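Local structure of uncharacterized protein (Bacteroides uniformis, 4JPQ) at residues 88-94 / 180-186; 102-106 / 209-214. The protein is of unknown function but probably binds carbohydrate. One frame throughout, in Å; residues are numbered along the deposited sequence.

Contact 1 of 2, residues 88-94 / 180-186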
ATOM      1  N   ALA A  88       8.501   8.778  -4.946  1.00 46.72           N
ATOM      2  CA  ALA A  88       7.264   8.310  -5.617  1.00 43.94           C
ATOM      3  C   ALA A  88       6.882   7.070  -4.837  1.00 40.40           C
ATOM      4  O   ALA A  88       7.633   6.087  -4.826  1.00 46.36           O
ATOM      5  CB  ALA A  88       7.497   7.975  -7.080  1.00 46.36           C
ATOM      6  N   CYS A  89       5.727   7.127  -4.184  1.00 40.10           N
ATOM      7  CA  CYS A  89       5.347   6.128  -3.205  1.00 44.79           C
ATOM      8  C   CYS A  89       3.893   5.717  -3.248  1.00 46.36           C
ATOM      9  O   CYS A  89       3.021   6.573  -3.380  1.00 51.33           O
ATOM     10  CB  CYS A  89       5.660   6.760  -1.846  1.00 52.73           C
ATOM     11  SG  CYS A  89       5.300   5.813  -0.366  1.00 57.82           S
ATOM     12  N   VAL A  90       3.659   4.407  -3.092  1.00 51.27           N
ATOM     13  CA  VAL A  90       2.316   3.820  -2.962  1.00 43.90           C
ATOM     14  C   VAL A  90       2.227   3.270  -1.540  1.00 46.69           C
ATOM     15  O   VAL A  90       3.242   2.818  -0.972  1.00 38.30           O
ATOM     16  CB  VAL A  90       1.989   2.726  -3.980  1.00 44.64           C
ATOM     17  CG1 VAL A  90       1.903   3.336  -5.372  1.00 47.66           C
ATOM     18  CG2 VAL A  90       2.974   1.558  -3.935  1.00 43.92           C
ATOM     19  N   GLU A  91       1.021   3.333  -0.970  1.00 44.35           N
ATOM     20  CA  GLU A  91       0.802   2.989   0.429  1.00 44.02           C
ATOM     21  C   GLU A  91      -0.459   2.145   0.643  1.00 45.38           C
ATOM     22  O   GLU A  91      -1.414   2.236  -0.128  1.00 43.01           O
ATOM     23  CB  GLU A  91       0.706   4.279   1.267  1.00 47.79           C
ATOM     24  CG  GLU A  91       1.845   5.289   1.061  1.00 55.27           C
ATOM     25  CD  GLU A  91       1.751   6.550   1.908  1.00 59.53           C
ATOM     26  OE1 GLU A  91       0.758   6.745   2.623  1.00 63.95           O
ATOM     27  OE2 GLU A  91       2.679   7.375   1.841  1.00 58.18           O
ATOM     28  N   PHE A  92      -0.417   1.325   1.699  1.00 49.70           N
ATOM     29  CA  PHE A  92      -1.518   0.476   2.155  1.00 48.65           C
ATOM     30  C   PHE A  92      -1.611   0.615   3.674  1.00 43.93           C
ATOM     31  O   PHE A  92      -0.647   0.314   4.374  1.00 49.32           O
ATOM     32  CB  PHE A  92      -1.258  -0.989   1.783  1.00 50.05           C
ATOM     33  CG  PHE A  92      -2.275  -1.972   2.344  1.00 51.48           C
ATOM     34  CD1 PHE A  92      -3.646  -1.770   2.165  1.00 58.59           C
ATOM     35  CD2 PHE A  92      -1.860  -3.138   3.000  1.00 51.53           C
ATOM     36  CE1 PHE A  92      -4.580  -2.686   2.648  1.00 51.96           C
ATOM     37  CE2 PHE A  92      -2.787  -4.061   3.475  1.00 45.59           C
ATOM     38  CZ  PHE A  92      -4.148  -3.832   3.300  1.00 50.72           C
ATOM     39  N   PHE A  93      -2.748   1.098   4.159  1.00 37.82           N
ATOM     40  CA  PHE A  93      -3.006   1.283   5.595  1.00 43.71           C
ATOM     41  C   PHE A  93      -4.124   0.309   5.945  1.00 46.68           C
ATOM     42  O   PHE A  93      -5.088   0.213   5.188  1.00 47.35           O
ATOM     43  CB  PHE A  93      -3.480   2.705   5.906  1.00 52.09           C
ATOM     44  CG  PHE A  93      -2.381   3.750   5.986  1.00 48.61           C
ATOM     45  CD1 PHE A  93      -1.408   3.884   4.988  1.00 50.15           C
ATOM     46  CD2 PHE A  93      -2.376   4.676   7.032  1.00 46.82           C
ATOM     47  CE1 PHE A  93      -0.429   4.877   5.070  1.00 44.08           C
ATOM     48  CE2 PHE A  93      -1.406   5.667   7.112  1.00 46.54           C
ATOM     49  CZ  PHE A  93      -0.426   5.765   6.133  1.00 48.11           C
ATOM     50  N   VAL A  94      -4.022  -0.380   7.086  1.00 55.08           N
ATOM     51  CA  VAL A  94      -5.015  -1.406   7.457  1.00 57.38           C
ATOM     52  C   VAL A  94      -5.064  -1.723   8.965  1.00 58.09           C
ATOM     53  O   VAL A  94      -4.018  -1.803   9.608  1.00 59.65           O
ATOM     54  CB  VAL A  94      -4.759  -2.702   6.625  1.00 54.81           C
ATOM     55  CG1 VAL A  94      -3.396  -3.322   6.932  1.00 56.69           C
ATOM     56  CG2 VAL A  94      -5.857  -3.733   6.816  1.00 63.03           C
ATOM     57  N   LYS A 180     -10.469  -3.237   7.872  1.00 64.20           N
ATOM     58  CA  LYS A 180     -10.675  -1.868   7.426  1.00 64.02           C
ATOM     59  C   LYS A 180      -9.333  -1.271   6.977  1.00 62.12           C
ATOM     60  O   LYS A 180      -8.317  -1.454   7.637  1.00 58.77           O
ATOM     61  CB  LYS A 180     -11.340  -1.039   8.527  1.00 63.82           C
ATOM     62  CG  LYS A 180     -12.675  -1.641   8.977  1.00 75.81           C
ATOM     63  CD  LYS A 180     -13.697  -0.599   9.386  1.00 82.85           C
ATOM     64  CE  LYS A 180     -14.311   0.082   8.167  1.00 87.06           C
ATOM     65  NZ  LYS A 180     -15.150   1.246   8.554  1.00 96.53           N
ATOM     66  N   GLY A 181      -9.331  -0.579   5.845  1.00 57.27           N
ATOM     67  CA  GLY A 181      -8.108   0.020   5.333  1.00 54.51           C
ATOM     68  C   GLY A 181      -8.297   1.017   4.214  1.00 56.52           C
ATOM     69  O   GLY A 181      -9.426   1.366   3.853  1.00 54.26           O
ATOM     70  N   ASN A 182      -7.177   1.496   3.683  1.00 51.53           N
ATOM     71  CA  ASN A 182      -7.190   2.434   2.560  1.00 54.06           C
ATOM     72  C   ASN A 182      -5.881   2.311   1.778  1.00 48.58           C
ATOM     73  O   ASN A 182      -4.895   1.722   2.279  1.00 41.32           O
ATOM     74  CB  ASN A 182      -7.418   3.870   3.080  1.00 57.01           C
ATOM     75  CG  ASN A 182      -8.128   4.781   2.078  1.00 54.46           C
ATOM     76  OD1 ASN A 182      -8.149   4.532   0.872  1.00 53.98           O
ATOM     77  ND2 ASN A 182      -8.709   5.863   2.593  1.00 60.14           N
ATOM     78  N   PHE A 183      -5.891   2.851   0.558  1.00 42.93           N
ATOM     79  CA  PHE A 183      -4.737   2.791  -0.345  1.00 51.14           C
ATOM     80  C   PHE A 183      -4.413   4.196  -0.811  1.00 52.76           C
ATOM     81  O   PHE A 183      -5.330   4.969  -1.088  1.00 50.92           O
ATOM     82  CB  PHE A 183      -5.039   1.877  -1.533  1.00 53.39           C
ATOM     83  CG  PHE A 183      -5.609   0.542  -1.133  1.00 53.25           C
ATOM     84  CD1 PHE A 183      -6.973   0.407  -0.877  1.00 52.98           C
ATOM     85  CD2 PHE A 183      -4.785  -0.580  -0.981  1.00 52.02           C
ATOM     86  CE1 PHE A 183      -7.504  -0.813  -0.484  1.00 53.91           C
ATOM     87  CE2 PHE A 183      -5.320  -1.805  -0.598  1.00 49.97           C
ATOM     88  CZ  PHE A 183      -6.679  -1.921  -0.342  1.00 51.45           C
ATOM     89  N   TYR A 184      -3.118   4.535  -0.857  1.00 51.19           N
ATOM     90  CA  TYR A 184      -2.695   5.881  -1.237  1.00 46.36           C
ATOM     91  C   TYR A 184      -1.507   5.943  -2.195  1.00 46.89           C
ATOM     92  O   TYR A 184      -0.695   5.017  -2.270  1.00 43.96           O
ATOM     93  CB  TYR A 184      -2.300   6.711  -0.005  1.00 48.26           C
ATOM     94  CG  TYR A 184      -3.211   6.668   1.195  1.00 45.06           C
ATOM     95  CD1 TYR A 184      -4.509   7.154   1.122  1.00 52.88           C
ATOM     96  CD2 TYR A 184      -2.750   6.204   2.438  1.00 43.22           C
ATOM     97  CE1 TYR A 184      -5.352   7.145   2.238  1.00 55.03           C
ATOM     98  CE2 TYR A 184      -3.580   6.185   3.556  1.00 49.13           C
ATOM     99  CZ  TYR A 184      -4.872   6.673   3.465  1.00 51.90           C
ATOM    100  OH  TYR A 184      -5.680   6.646   4.574  1.00 46.81           O
ATOM    101  N   LYS A 185      -1.420   7.092  -2.872  1.00 48.89           N
ATOM    102  CA  LYS A 185      -0.318   7.476  -3.753  1.00 47.63           C
ATOM    103  C   LYS A 185       0.132   8.886  -3.354  1.00 50.46           C
ATOM    104  O   LYS A 185      -0.709   9.755  -3.071  1.00 48.46           O
ATOM    105  CB  LYS A 185      -0.784   7.529  -5.187  1.00 46.34           C
ATOM    106  CG  LYS A 185       0.237   8.032  -6.195  1.00 45.89           C
ATOM    107  CD  LYS A 185       1.362   7.043  -6.453  1.00 48.77           C
ATOM    108  CE  LYS A 185       2.425   7.604  -7.401  1.00 49.22           C
ATOM    109  NZ  LYS A 185       3.377   8.586  -6.810  1.00 49.34           N
ATOM    110  N   CYS A 186       1.447   9.113  -3.361  1.00 43.12           N
ATOM    111  CA  CYS A 186       2.013  10.418  -3.030  1.00 44.16           C
ATOM    112  C   CYS A 186       3.473  10.529  -3.453  1.00 48.29           C
ATOM    113  O   CYS A 186       4.023   9.594  -4.029  1.00 47.94           O
ATOM    114  CB  CYS A 186       1.893  10.686  -1.512  1.00 49.73           C
ATOM    115  SG  CYS A 186       2.919   9.597  -0.517  1.00 48.29           S
TER
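The ring of Y184 stands edge-on over one face of F93, with Y184 CE2 3.5 Å from F93 CD1 and the two planes 75° apart, a T-shaped pair. Next to it E91 leans across Y184, bringing OE1 to 3.6 Å from Y184 CD2; its extended chain carries the other oxygen, OE2, to SG of C186. On the reverse face of the sheet F92 and F183 run side by side, their planes only 19° apart but displaced until little of one ring covers the other, the centroids 5.1 Å apart. The strand segments 89-94 and 180-186 are thus adjacent and antiparallel, with F93 and Y184 on one face and F92 and F183 on the other, in the beta-rich core expected of a CBD9-like domain. Six backbone bonds hold the register, two each at C89/C186, E91/Y184 and F93/N182. K185, its chain bent at chi2 (72°) and chi4, curls back so that NZ donates to C186 O (3.0 Å), which C89 N reaches from the opposite face of the carbonyl plane. Further out, E70 forms a salt bridge with the same NZ, F208 stacks on Y184, and F53 stacks on F183.

Contact 2 of 2, residues 102-106 / 209-214; sequences YYNFE and HCPAFF
The rings of Y102 and H209 meet at their rims without stacking, their planes 63° apart. Y102 OH lies at the edge of the imidazole, in its plane, and H209 ND1 lies likewise in the plane of the phenol; the two atoms share a hydrogen bond of 2.7 Å. F214 has P211 CA over the centre of one face, 3.6 Å above the plane, while CB of Y102 comes to its edge, 4.1 Å from F214 CE2. CG of P211 approaches the phenol obliquely, 3.9 Å from Y102 CD1. With chi1 at 72°, CG of Y102 is tucked between its own backbone N and carbonyl carbon, and from there the ring reaches over to the loop. A phenylalanine at Y102 would probably keep much of the packing on P211 and F214 but leave H209 ND1 without its hydroxyl mate.

Farther along the strand, N104 ND2 packs 3.7 Å from H209 CE1 and donates to E106 OE2 (3.0 Å), arriving from above the carboxylate plane; OD1 of N104 is taken by R124, which also makes a cation-pi contact with Y102. A water donates to E106 OE2 and has a weak link to H209 NE2. The loop 209-214, with a short 3-10 turn at 211-213, folds over the polar and aromatic face of strand 102-106. A cyclohexyl-propylsulfonate molecule, probably from the crystallisation liquor, lies about 3 Å from the H209 side chain; it may mark a pocket here, and a carbohydrate site of this family 9 module is no more than a possibility.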
ATOM      1  N   TYR A 102      -3.667   0.090  14.044  1.00 68.87           N
ATOM      2  CA  TYR A 102      -3.590  -0.052  12.575  1.00 61.49           C
ATOM      3  C   TYR A 102      -2.128  -0.068  12.153  1.00 61.37           C
ATOM      4  O   TYR A 102      -1.235   0.270  12.954  1.00 62.73           O
ATOM      5  CB  TYR A 102      -4.343   1.073  11.829  1.00 52.52           C
ATOM      6  CG  TYR A 102      -3.666   2.413  11.880  1.00 50.26           C
ATOM      7  CD1 TYR A 102      -3.791   3.251  13.002  1.00 54.76           C
ATOM      8  CD2 TYR A 102      -2.868   2.850  10.819  1.00 50.70           C
ATOM      9  CE1 TYR A 102      -3.142   4.488  13.058  1.00 52.13           C
ATOM     10  CE2 TYR A 102      -2.204   4.077  10.869  1.00 45.98           C
ATOM     11  CZ  TYR A 102      -2.348   4.893  11.977  1.00 50.68           C
ATOM     12  OH  TYR A 102      -1.700   6.093  12.004  1.00 48.98           O
ATOM     13  N   TYR A 103      -1.925  -0.439  10.891  1.00 53.23           N
ATOM     14  CA  TYR A 103      -0.616  -0.525  10.273  1.00 52.96           C
ATOM     15  C   TYR A 103      -0.576   0.290   8.993  1.00 54.56           C
ATOM     16  O   TYR A 103      -1.597   0.453   8.335  1.00 57.61           O
ATOM     17  CB  TYR A 103      -0.325  -1.969   9.903  1.00 48.69           C
ATOM     18  CG  TYR A 103      -0.250  -2.906  11.073  1.00 55.91           C
ATOM     19  CD1 TYR A 103      -1.398  -3.518  11.584  1.00 57.42           C
ATOM     20  CD2 TYR A 103       0.981  -3.212  11.665  1.00 61.00           C
ATOM     21  CE1 TYR A 103      -1.322  -4.409  12.656  1.00 65.65           C
ATOM     22  CE2 TYR A 103       1.070  -4.098  12.732  1.00 67.94           C
ATOM     23  CZ  TYR A 103      -0.080  -4.696  13.225  1.00 69.04           C
ATOM     24  OH  TYR A 103      -0.005  -5.574  14.279  1.00 63.73           O
ATOM     25  N   ASN A 104       0.603   0.798   8.655  1.00 50.26           N
ATOM     26  CA  ASN A 104       0.817   1.512   7.392  1.00 52.77           C
ATOM     27  C   ASN A 104       2.042   0.922   6.696  1.00 51.36           C
ATOM     28  O   ASN A 104       3.125   0.866   7.284  1.00 43.63           O
ATOM     29  CB  ASN A 104       0.956   3.034   7.567  1.00 55.97           C
ATOM     30  CG  ASN A 104       2.038   3.427   8.546  1.00 62.30           C
ATOM     31  OD1 ASN A 104       2.042   2.949   9.660  1.00 68.30           O
ATOM     32  ND2 ASN A 104       2.962   4.289   8.133  1.00 68.76           N
ATOM     33  N   PHE A 105       1.834   0.450   5.467  1.00 49.63           N
ATOM     34  CA  PHE A 105       2.869  -0.126   4.631  1.00 47.98           C
ATOM     35  C   PHE A 105       3.086   0.882   3.519  1.00 46.82           C
ATOM     36  O   PHE A 105       2.225   1.023   2.658  1.00 48.39           O
ATOM     37  CB  PHE A 105       2.410  -1.466   4.046  1.00 47.48           C
ATOM     38  CG  PHE A 105       2.149  -2.517   5.077  1.00 43.72           C
ATOM     39  CD1 PHE A 105       0.924  -2.573   5.727  1.00 41.70           C
ATOM     40  CD2 PHE A 105       3.111  -3.472   5.377  1.00 42.94           C
ATOM     41  CE1 PHE A 105       0.672  -3.554   6.668  1.00 48.48           C
ATOM     42  CE2 PHE A 105       2.861  -4.455   6.326  1.00 44.62           C
ATOM     43  CZ  PHE A 105       1.645  -4.498   6.969  1.00 42.88           C
ATOM     44  N   GLU A 106       4.210   1.596   3.563  1.00 46.80           N
ATOM     45  CA  GLU A 106       4.542   2.610   2.564  1.00 47.49           C
ATOM     46  C   GLU A 106       5.773   2.105   1.836  1.00 44.23           C
ATOM     47  O   GLU A 106       6.766   1.759   2.475  1.00 44.33           O
ATOM     48  CB  GLU A 106       4.794   3.954   3.250  1.00 50.50           C
ATOM     49  CG  GLU A 106       3.630   4.408   4.134  1.00 56.75           C
ATOM     50  CD  GLU A 106       3.799   5.786   4.755  1.00 58.75           C
ATOM     51  OE1 GLU A 106       4.639   6.574   4.297  1.00 55.86           O
ATOM     52  OE2 GLU A 106       3.063   6.096   5.715  1.00 65.34           O
ATOM     53  N   HIS A 209      -3.225   9.229   8.127  1.00 54.43           N
ATOM     54  CA  HIS A 209      -3.343   8.397   9.348  1.00 54.94           C
ATOM     55  C   HIS A 209      -4.716   8.569  10.043  1.00 59.74           C
ATOM     56  O   HIS A 209      -4.793   8.915  11.226  1.00 62.42           O
ATOM     57  CB  HIS A 209      -2.168   8.706  10.285  1.00 53.72           C
ATOM     58  CG  HIS A 209      -0.834   8.337   9.717  1.00 55.19           C
ATOM     59  ND1 HIS A 209      -0.161   7.191  10.076  1.00 54.06           N
ATOM     60  CD2 HIS A 209      -0.059   8.956   8.795  1.00 59.59           C
ATOM     61  CE1 HIS A 209       0.980   7.125   9.409  1.00 57.93           C
ATOM     62  NE2 HIS A 209       1.065   8.183   8.623  1.00 59.76           N
ATOM     63  N   CYS A 210      -5.790   8.235   9.316  1.00 59.97           N
ATOM     64  CA  CYS A 210      -7.183   8.477   9.737  1.00 60.58           C
ATOM     65  C   CYS A 210      -8.082   7.243   9.581  1.00 58.36           C
ATOM     66  O   CYS A 210      -8.807   7.119   8.589  1.00 59.38           O
ATOM     67  CB  CYS A 210      -7.732   9.658   8.940  1.00 59.62           C
ATOM     68  SG  CYS A 210      -7.407   9.498   7.178  1.00 54.88           S
ATOM     69  N   PRO A 211      -8.046   6.331  10.576  1.00 60.03           N
ATOM     70  CA  PRO A 211      -8.886   5.132  10.602  1.00 63.28           C
ATOM     71  C   PRO A 211     -10.393   5.338  10.417  1.00 64.60           C
ATOM     72  O   PRO A 211     -11.060   4.431   9.927  1.00 68.70           O
ATOM     73  CB  PRO A 211      -8.612   4.543  11.989  1.00 68.16           C
ATOM     74  CG  PRO A 211      -7.226   4.954  12.284  1.00 66.31           C
ATOM     75  CD  PRO A 211      -7.097   6.332  11.710  1.00 65.35           C
ATOM     76  N   ALA A 212     -10.921   6.491  10.833  1.00 69.98           N
ATOM     77  CA  ALA A 212     -12.339   6.825  10.623  1.00 71.94           C
ATOM     78  C   ALA A 212     -12.730   6.803   9.136  1.00 68.25           C
ATOM     79  O   ALA A 212     -13.849   6.420   8.818  1.00 65.59           O
ATOM     80  CB  ALA A 212     -12.665   8.187  11.225  1.00 75.81           C
ATOM     81  N   PHE A 213     -11.802   7.192   8.252  1.00 66.04           N
ATOM     82  CA  PHE A 213     -12.049   7.247   6.801  1.00 65.20           C
ATOM     83  C   PHE A 213     -11.650   6.017   5.994  1.00 62.63           C
ATOM     84  O   PHE A 213     -11.825   6.014   4.763  1.00 59.27           O
ATOM     85  CB  PHE A 213     -11.470   8.547   6.224  1.00 66.51           C
ATOM     86  CG  PHE A 213     -12.209   9.759   6.703  1.00 74.90           C
ATOM     87  CD1 PHE A 213     -13.430  10.109   6.114  1.00 72.07           C
ATOM     88  CD2 PHE A 213     -11.735  10.519   7.785  1.00 72.56           C
ATOM     89  CE1 PHE A 213     -14.143  11.208   6.567  1.00 78.41           C
ATOM     90  CE2 PHE A 213     -12.444  11.623   8.241  1.00 73.28           C
ATOM     91  CZ  PHE A 213     -13.653  11.966   7.630  1.00 79.60           C
ATOM     92  N   PHE A 214     -11.167   4.965   6.672  1.00 59.19           N
ATOM     93  CA  PHE A 214     -10.847   3.710   5.991  1.00 58.15           C
ATOM     94  C   PHE A 214     -12.099   3.065   5.412  1.00 57.04           C
ATOM     95  O   PHE A 214     -13.188   3.196   5.969  1.00 70.95           O
ATOM     96  CB  PHE A 214     -10.266   2.623   6.917  1.00 66.21           C
ATOM     97  CG  PHE A 214      -8.876   2.869   7.466  1.00 62.70           C
ATOM     98  CD1 PHE A 214      -7.957   3.746   6.890  1.00 57.89           C
ATOM     99  CD2 PHE A 214      -8.446   2.069   8.537  1.00 68.69           C
ATOM    100  CE1 PHE A 214      -6.684   3.888   7.444  1.00 66.10           C
ATOM    101  CE2 PHE A 214      -7.171   2.197   9.079  1.00 68.62           C
ATOM    102  CZ  PHE A 214      -6.285   3.109   8.532  1.00 71.34           C
TER
HETATM  103  O   HOH W   1       4.430   7.964   7.835  1.00 40.37           O

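In the fold
Contact 1 lies near the middle of the chain, its centre about 4 Å from the chain's centre, and contact 2 about 10 Å out, where a loop with exposed H209 closes over largely buried residues. They share a sheet: strand 89-95 pairs with strand 178-186 on one side and with strand 102-108 on the other, the latter through probable backbone hydrogen bonds from F105 N to F92 O and Y103 N to V94 O. Contact 1 is ladder bonding plus aromatic packing on both faces, whereas contact 2 has no backbone bonds between its segments and relies on side-chain packing and the Y102-H209 hydrogen bond. F93 joins them, packing on N104 and meeting H209 edge-to-face; G181 O packs against F214 CB.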